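Local coordinates for hypothetical protein AF_1782 (Archaeoglobus fulgidus DSM 4304, PDB 2OO2) that is of unknown function but belongs to the DUF357 family and forms a two-chain assembly of small, mainly helical subunits, at residues L65-G68 and L69-K73. Numbering follows the deposited sequence.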
ATOM      1  N   LEU A  65      -0.930  -7.488   5.323  1.00 32.23           N
ATOM      2  CA  LEU A  65      -0.049  -8.562   5.788  1.00 30.66           C
ATOM      3  C   LEU A  65       1.034  -8.068   6.753  1.00 32.76           C
ATOM      4  O   LEU A  65       1.059  -8.531   7.948  1.00 30.63           O
ATOM      5  CB  LEU A  65       0.540  -9.371   4.602  1.00 31.21           C
ATOM      6  CG  LEU A  65       1.200 -10.699   4.964  1.00 30.39           C
ATOM      7  CD1 LEU A  65       1.378 -11.508   3.680  1.00 33.65           C
ATOM      8  CD2 LEU A  65       2.522 -10.521   5.671  1.00 28.97           C
ATOM      9  N   GLU A  66       1.871  -7.104   6.346  1.00 30.34           N
ATOM     10  CA  GLU A  66       2.940  -6.548   7.203  1.00 34.98           C
ATOM     11  C   GLU A  66       2.429  -5.876   8.487  1.00 35.14           C
ATOM     12  O   GLU A  66       2.951  -6.146   9.530  1.00 36.19           O
ATOM     13  CB  GLU A  66       3.864  -5.591   6.487  1.00 34.65           C
ATOM     14  CG  GLU A  66       4.762  -6.353   5.509  1.00 37.37           C
ATOM     15  CD  GLU A  66       5.674  -7.411   6.185  1.00 39.07           C
ATOM     16  OE1 GLU A  66       6.650  -7.075   6.873  1.00 42.41           O
ATOM     17  OE2 GLU A  66       5.445  -8.585   5.965  1.00 45.10           O
ATOM     18  N   ILE A  67       1.393  -5.064   8.372  1.00 36.84           N
ATOM     19  CA  ILE A  67       0.826  -4.339   9.511  1.00 38.89           C
ATOM     20  C   ILE A  67       0.065  -5.297  10.450  1.00 39.39           C
ATOM     21  O   ILE A  67       0.104  -5.106  11.681  1.00 42.22           O
ATOM     22  CB  ILE A  67      -0.014  -3.083   9.093  1.00 39.32           C
ATOM     23  CG1 ILE A  67       0.859  -2.094   8.292  1.00 37.78           C
ATOM     24  CG2 ILE A  67      -0.603  -2.407  10.329  1.00 39.34           C
ATOM     25  CD1 ILE A  67       0.068  -1.016   7.466  1.00 39.56           C
ATOM     26  N   GLY A  68      -0.605  -6.293   9.877  1.00 38.63           N
ATOM     27  CA  GLY A  68      -1.204  -7.394  10.621  1.00 39.36           C
ATOM     28  C   GLY A  68      -0.165  -8.095  11.495  1.00 40.34           C
ATOM     29  O   GLY A  68      -0.425  -8.346  12.689  1.00 39.30           O
ATOM     30  N   LEU A  69       0.989  -8.443  10.894  1.00 39.96           N
ATOM     31  CA  LEU A  69       2.133  -9.022  11.646  1.00 40.54           C
ATOM     32  C   LEU A  69       2.643  -8.076  12.753  1.00 43.12           C
ATOM     33  O   LEU A  69       2.833  -8.515  13.918  1.00 41.81           O
ATOM     34  CB  LEU A  69       3.288  -9.422  10.716  1.00 39.36           C
ATOM     35  CG  LEU A  69       3.115 -10.713   9.910  1.00 35.33           C
ATOM     36  CD1 LEU A  69       4.253 -10.906   8.944  1.00 35.20           C
ATOM     37  CD2 LEU A  69       2.976 -11.962  10.827  1.00 35.55           C
ATOM     38  N   GLU A  70       2.825  -6.787  12.407  1.00 42.85           N
ATOM     39  CA  GLU A  70       3.322  -5.797  13.369  1.00 45.81           C
ATOM     40  C   GLU A  70       2.422  -5.657  14.605  1.00 45.46           C
ATOM     41  O   GLU A  70       2.916  -5.580  15.718  1.00 46.11           O
ATOM     42  CB  GLU A  70       3.541  -4.427  12.717  1.00 46.28           C
ATOM     43  CG  GLU A  70       4.427  -3.468  13.555  1.00 51.92           C
ATOM     44  CD  GLU A  70       5.835  -4.010  13.745  1.00 58.64           C
ATOM     45  OE1 GLU A  70       6.459  -4.417  12.743  1.00 61.07           O
ATOM     46  OE2 GLU A  70       6.321  -4.047  14.904  1.00 62.96           O
ATOM     47  N   VAL A  71       1.111  -5.619  14.412  1.00 45.52           N
ATOM     48  CA  VAL A  71       0.202  -5.356  15.529  1.00 45.81           C
ATOM     49  C   VAL A  71      -0.248  -6.653  16.214  1.00 46.01           C
ATOM     50  O   VAL A  71      -1.096  -6.641  17.142  1.00 47.07           O
ATOM     51  CB  VAL A  71      -1.021  -4.499  15.099  1.00 45.34           C
ATOM     52  CG1 VAL A  71      -0.572  -3.128  14.554  1.00 45.76           C
ATOM     53  CG2 VAL A  71      -1.927  -5.254  14.133  1.00 45.00           C
ATOM     54  N   GLY A  72       0.324  -7.761  15.746  1.00 44.99           N
ATOM     55  CA  GLY A  72      -0.010  -9.108  16.182  1.00 45.23           C
ATOM     56  C   GLY A  72      -1.442  -9.545  15.947  1.00 46.20           C
ATOM     57  O   GLY A  72      -2.024 -10.226  16.790  1.00 46.40           O
ATOM     58  N   LYS A  73      -2.037  -9.128  14.828  1.00 44.46           N
ATOM     59  CA  LYS A  73      -3.292  -9.712  14.333  1.00 44.89           C
ATOM     60  C   LYS A  73      -3.042 -10.953  13.467  1.00 44.29           C
ATOM     61  O   LYS A  73      -3.970 -11.751  13.220  1.00 45.04           O
ATOM     62  CB  LYS A  73      -4.095  -8.676  13.538  1.00 45.11           C
ATOM     63  CG  LYS A  73      -4.666  -7.527  14.355  1.00 48.67           C
ATOM     64  CD  LYS A  73      -5.936  -7.950  15.114  1.00 52.57           C
ATOM     65  CE  LYS A  73      -6.709  -6.740  15.644  1.00 54.02           C
ATOM     66  NZ  LYS A  73      -8.159  -7.084  15.690  1.00 56.39           N
TER
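Leu65, Glu66 and Ile67 accept regular i to i+4 helical hydrogen bonds from Leu69, Glu70 and Val71, after which the chain swings back on itself: Lys73 N reaches back five residues to Gly68 O at 2.8 Å, and Gly72 N bonds to Leu69 O at 3.2 Å. With Gly72 at positive phi, these two bonds make a Schellman motif, a classic way of ending an alpha-helix. The bond from Lys73 is noticeably bent, its N-H...O angle being 133° against 165° for Leu69 N to Leu65 O.

One helical turn apart, Leu65 and Leu69 run alongside each other on the same flank of the helix, their methyls meeting at 3.7 Å between Leu65 CD2 and Leu69 CD1. Leu69 makes the reach: with CG anti to the carbonyl carbon (chi1 -76°), its CD1 hangs back towards Leu65, which simply extends outward. The same Leu69 CD1 is approached at an angle by the carboxylate of Glu66, whose OE2 stands 4.0 Å from it; a bend at chi2 folds the glutamate chain back to that methyl. On another side of the helix Val71 settles against a carbonyl: its CG2, set between backbone N and carbonyl carbon, lies tight against Ile67 O at 3.2 Å, while Val71 CG1 and Ile67 CG2 touch more loosely at 4.3 Å.

The motif closes helix 51-70 and turns the chain into strand 74-76, which pairs antiparallel with strand 25-27; Lys73 is also tied through its backbone to Asp28. Leu65 and Leu69 face helix 3-21 at Arg21, Leu65 reaching Ile35 of helix 29-47 as well and Leu69 touching Leu74. Glu66, Ile67 and Val71 instead pack on Trp60, Trp64 and Phe31 of the second subunit, so the helix end lies between its own bundle and the dimer partner.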